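PDB 4ASH: NS6 protease from Murine norovirus 1, which catalyses peptide-bond hydrolysis as a trypsin-like cysteine protease and probably processes the norovirus polyprotein. Local coordinates for residues V11-G15 with T16-F20; L134-I137 with P138-G142. The protein carries 1 engineered substitution. One frame throughout, in Å; residues are numbered along the deposited sequence.

Contact 1 is a hairpin at the edge of the five-stranded antiparallel sheet, and contact 2 is a turn in the loop between strands 114-123 and 144-149 of the other sheet, so the pair spans the two beta domains of a trypsin-like protease. Their centres lie about 12 Å apart, and W18 bridges them: W18 N is 3.0 Å from A141 O, a probable hydrogen bond, and W18 NE1 packs 3.0 Å from G139 O. A141 is an engineered residue replacing the natural cysteine, at the position of the nucleophile expected from the family's GDCG motif. Its side chain touches H32 and V33, which places this junction beside the probable catalytic centre.

Contact 1: residues V11-G15 with T16-F20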
loop_
_atom_site.group_PDB
_atom_site.type_symbol
_atom_site.label_atom_id
_atom_site.label_comp_id
_atom_site.label_asym_id
_atom_site.label_seq_id
_atom_site.Cartn_x
_atom_site.Cartn_y
_atom_site.Cartn_z
ATOM N N VAL A 11 -10.265 -2.822 0.963
ATOM C CA VAL A 11 -9.533 -2.753 -0.294
ATOM C C VAL A 11 -10.552 -2.484 -1.394
ATOM O O VAL A 11 -11.477 -3.278 -1.599
ATOM C CB VAL A 11 -8.762 -4.062 -0.579
ATOM C CG1 VAL A 11 -7.947 -3.940 -1.866
ATOM C CG2 VAL A 11 -7.830 -4.406 0.591
ATOM N N VAL A 12 -10.422 -1.333 -2.047
ATOM C CA VAL A 12 -11.367 -0.931 -3.099
ATOM C C VAL A 12 -10.659 -0.429 -4.347
ATOM O O VAL A 12 -9.515 0.030 -4.285
ATOM C CB VAL A 12 -12.374 0.151 -2.614
ATOM C CG1 VAL A 12 -13.206 -0.372 -1.439
ATOM C CG2 VAL A 12 -11.651 1.446 -2.222
ATOM N N GLN A 13 -11.330 -0.513 -5.495
ATOM C CA GLN A 13 -10.741 0.014 -6.720
ATOM C C GLN A 13 -10.574 1.525 -6.620
ATOM O O GLN A 13 -11.342 2.217 -5.938
ATOM C CB GLN A 13 -11.577 -0.394 -7.944
ATOM C CG GLN A 13 -11.391 -1.858 -8.235
ATOM C CD GLN A 13 -11.920 -2.294 -9.596
ATOM O OE1 GLN A 13 -11.321 -2.002 -10.639
ATOM N NE2 GLN A 13 -13.012 -3.032 -9.581
ATOM N N PHE A 14 -9.539 2.033 -7.265
ATOM C CA PHE A 14 -9.232 3.451 -7.206
ATOM C C PHE A 14 -8.350 3.804 -8.388
ATOM O O PHE A 14 -7.254 3.272 -8.528
ATOM C CB PHE A 14 -8.505 3.774 -5.892
ATOM C CG PHE A 14 -8.465 5.233 -5.568
ATOM C CD1 PHE A 14 -9.637 5.915 -5.267
ATOM C CD2 PHE A 14 -7.265 5.934 -5.567
ATOM C CE1 PHE A 14 -9.604 7.266 -4.965
ATOM C CE2 PHE A 14 -7.228 7.287 -5.266
ATOM C CZ PHE A 14 -8.404 7.953 -4.965
ATOM N N GLY A 15 -8.827 4.704 -9.243
ATOM C CA GLY A 15 -8.076 5.064 -10.427
ATOM C C GLY A 15 -7.813 3.819 -11.246
ATOM O O GLY A 15 -8.733 3.046 -11.527
ATOM N N THR A 16 -6.555 3.617 -11.610
ATOM C CA THR A 16 -6.147 2.451 -12.390
ATOM C C THR A 16 -5.595 1.328 -11.503
ATOM O O THR A 16 -4.909 0.416 -11.979
ATOM C CB THR A 16 -5.112 2.837 -13.466
ATOM O OG1 THR A 16 -3.995 3.494 -12.853
ATOM C CG2 THR A 16 -5.743 3.768 -14.492
ATOM N N GLY A 17 -5.933 1.381 -10.215
ATOM C CA GLY A 17 -5.506 0.354 -9.286
ATOM C C GLY A 17 -6.470 0.187 -8.129
ATOM O O GLY A 17 -7.690 0.074 -8.312
ATOM N N TRP A 18 -5.902 0.183 -6.924
ATOM C CA TRP A 18 -6.642 -0.079 -5.702
ATOM C C TRP A 18 -6.151 0.866 -4.621
ATOM O O TRP A 18 -5.125 1.525 -4.788
ATOM C CB TRP A 18 -6.406 -1.516 -5.250
ATOM C CG TRP A 18 -6.826 -2.481 -6.301
ATOM C CD1 TRP A 18 -6.090 -2.883 -7.369
ATOM C CD2 TRP A 18 -8.084 -3.141 -6.394
ATOM N NE1 TRP A 18 -6.824 -3.766 -8.141
ATOM C CE2 TRP A 18 -8.051 -3.939 -7.553
ATOM C CE3 TRP A 18 -9.243 -3.141 -5.606
ATOM C CZ2 TRP A 18 -9.127 -4.725 -7.942
ATOM C CZ3 TRP A 18 -10.309 -3.927 -5.994
ATOM C CH2 TRP A 18 -10.242 -4.706 -7.151
ATOM N N GLY A 19 -6.897 0.937 -3.524
ATOM C CA GLY A 19 -6.431 1.632 -2.331
ATOM C C GLY A 19 -6.997 0.940 -1.103
ATOM O O GLY A 19 -7.765 -0.033 -1.229
ATOM N N PHE A 20 -6.644 1.446 0.078
ATOM C CA PHE A 20 -6.936 0.775 1.340
ATOM C C PHE A 20 -7.349 1.780 2.392
ATOM O O PHE A 20 -6.650 2.785 2.610
ATOM C CB PHE A 20 -5.685 0.038 1.826
ATOM C CG PHE A 20 -5.888 -0.761 3.089
ATOM C CD1 PHE A 20 -6.637 -1.928 3.075
ATOM C CD2 PHE A 20 -5.321 -0.351 4.293
ATOM C CE1 PHE A 20 -6.811 -2.678 4.218
ATOM C CE2 PHE A 20 -5.496 -1.097 5.443
ATOM C CZ PHE A 20 -6.232 -2.254 5.415
HETATM O O HOH W 1 -8.712 -1.088 -10.663
#
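Q13 and W18 meet where the strands' paired CA atoms are nearest, a non-hydrogen-bonded antiparallel pair with Q13 CA 4.2 Å from W18 CA. W18 CB lies 3.6 Å from V12 O; with chi1 at -59°, CG is anti to the carbonyl carbon, and the ring folds back over the neighbouring strand. W18 CE3 reaches V12 C at 3.3 Å. Farther out, Q13 CG lies over W18 CZ3 and W18 CH2, 3.2 Å from W18 CZ3. Q13 CG stands 3.4 Å from the centroid of the W18 six-membered ring and 20° off its normal, a CH-pi contact over the face. Beyond CG, the Q13 amide runs alongside the indole with its plane turned 30° from the ring. A water donates to both Q13 OE1 and G17 O, tying the amide to the opposite strand. V11 CG2 approaches the edge of the F20 ring, 3.7 Å from F20 CD1. Backbone bonds join V12 to G19 and F14 to G17, G17 N reaching F14 O at 2.9 Å. G15, with positive phi, takes the first corner of the type II' turn F14-G17, and the hairpin has a two-residue loop, at the border of the N-terminal sheet of this trypsin-like fold.

Contact 2: residues L134-I137 with P138-G142; sequences LGTI and PGDAG. Engineered in segment 138-142: A141 (natural residue Cys).
D140 and I137 are brought together by their first torsions: D140 CG is anti to its carbonyl carbon (chi1 -70°), turning the carboxylate back toward I137, while I137 carries CG1 between its N and carbonyl carbon, which brings CG1 up to the carboxylate, the two side chains crossing at a slant. The frame is a type II beta turn from I137 to D140 with P138 and G139 at its corners. D140 N closes it by donating to I137 O at 3.0 Å. A second, side-chain bond reinforces the turn: I137 N donates to D140 OD2 at 2.7 Å with an N-H...O angle of 161°, although the donor stands 58° out of the carboxylate plane. D140 OD2 also forms a salt bridge with R91, which in turn is hydrogen-bonded through NH2 to G135 O, so one arginine links both segments. Two partners on OD2 would be expected to restrict the buried carboxylate and to stabilise its negative charge. The turn leads directly into the engineered A141, where the natural protein has cysteine. The backbone N-H groups of G139 and of position 141 probably form the oxyanion hole, as in chymotrypsin-like relatives. Around the carboxylate the packing is close: I137 CG1 sits 3.6 Å from D140 OD1, and T136 CA lies 3.1 Å from D140 OD2.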
loop_
_atom_site.group_PDB
_atom_site.type_symbol
_atom_site.label_atom_id
_atom_site.label_comp_id
_atom_site.label_asym_id
_atom_site.label_seq_id
_atom_site.Cartn_x
_atom_site.Cartn_y
_atom_site.Cartn_z
ATOM N N LEU A 134 1.519 -16.718 -10.414
ATOM C CA LEU A 134 0.653 -16.654 -9.243
ATOM C C LEU A 134 1.112 -15.549 -8.299
ATOM O O LEU A 134 0.998 -15.663 -7.076
ATOM C CB LEU A 134 0.646 -17.996 -8.514
ATOM C CG LEU A 134 0.359 -19.211 -9.397
ATOM C CD1 LEU A 134 0.405 -20.489 -8.573
ATOM C CD2 LEU A 134 -0.981 -19.062 -10.111
ATOM N N GLY A 135 1.646 -14.482 -8.876
ATOM C CA GLY A 135 2.100 -13.355 -8.091
ATOM C C GLY A 135 1.265 -12.133 -8.395
ATOM O O GLY A 135 0.066 -12.246 -8.663
ATOM N N THR A 136 1.886 -10.962 -8.336
ATOM C CA THR A 136 1.197 -9.721 -8.660
ATOM C C THR A 136 1.245 -9.495 -10.162
ATOM O O THR A 136 2.142 -10.005 -10.862
ATOM C CB THR A 136 1.794 -8.502 -7.927
ATOM O OG1 THR A 136 3.185 -8.376 -8.255
ATOM C CG2 THR A 136 1.644 -8.661 -6.417
ATOM N N ILE A 137 0.255 -8.762 -10.659
ATOM C CA ILE A 137 0.144 -8.463 -12.075
ATOM C C ILE A 137 -0.165 -6.991 -12.302
ATOM O O ILE A 137 -0.568 -6.291 -11.377
ATOM C CB ILE A 137 -0.974 -9.297 -12.725
ATOM C CG1 ILE A 137 -2.330 -8.931 -12.111
ATOM C CG2 ILE A 137 -0.684 -10.780 -12.577
ATOM C CD1 ILE A 137 -3.510 -9.640 -12.774
ATOM N N PRO A 138 0.011 -6.511 -13.544
ATOM C CA PRO A 138 -0.435 -5.146 -13.839
ATOM C C PRO A 138 -1.888 -4.971 -13.440
ATOM O O PRO A 138 -2.758 -5.761 -13.843
ATOM C CB PRO A 138 -0.292 -5.058 -15.355
ATOM C CG PRO A 138 0.841 -5.967 -15.650
ATOM C CD PRO A 138 0.683 -7.127 -14.703
ATOM N N GLY A 139 -2.145 -3.945 -12.641
ATOM C CA GLY A 139 -3.479 -3.664 -12.154
ATOM C C GLY A 139 -3.558 -3.796 -10.643
ATOM O O GLY A 139 -4.508 -3.296 -10.044
ATOM N N ASP A 140 -2.569 -4.463 -10.042
ATOM C CA ASP A 140 -2.577 -4.748 -8.604
ATOM C C ASP A 140 -2.066 -3.593 -7.749
ATOM O O ASP A 140 -2.249 -3.621 -6.529
ATOM C CB ASP A 140 -1.734 -5.977 -8.252
ATOM C CG ASP A 140 -2.330 -7.288 -8.734
ATOM O OD1 ASP A 140 -3.521 -7.344 -9.128
ATOM O OD2 ASP A 140 -1.583 -8.279 -8.683
ATOM N N ALA A 141 -1.430 -2.590 -8.353
ATOM C CA ALA A 141 -0.849 -1.498 -7.557
ATOM C C ALA A 141 -1.890 -0.808 -6.677
ATOM O O ALA A 141 -3.021 -0.551 -7.099
ATOM C CB ALA A 141 -0.145 -0.482 -8.437
ATOM N N GLY A 142 -1.471 -0.494 -5.456
ATOM C CA GLY A 142 -2.342 0.119 -4.470
ATOM C C GLY A 142 -2.815 -0.828 -3.389
ATOM O O GLY A 142 -3.259 -0.378 -2.332
#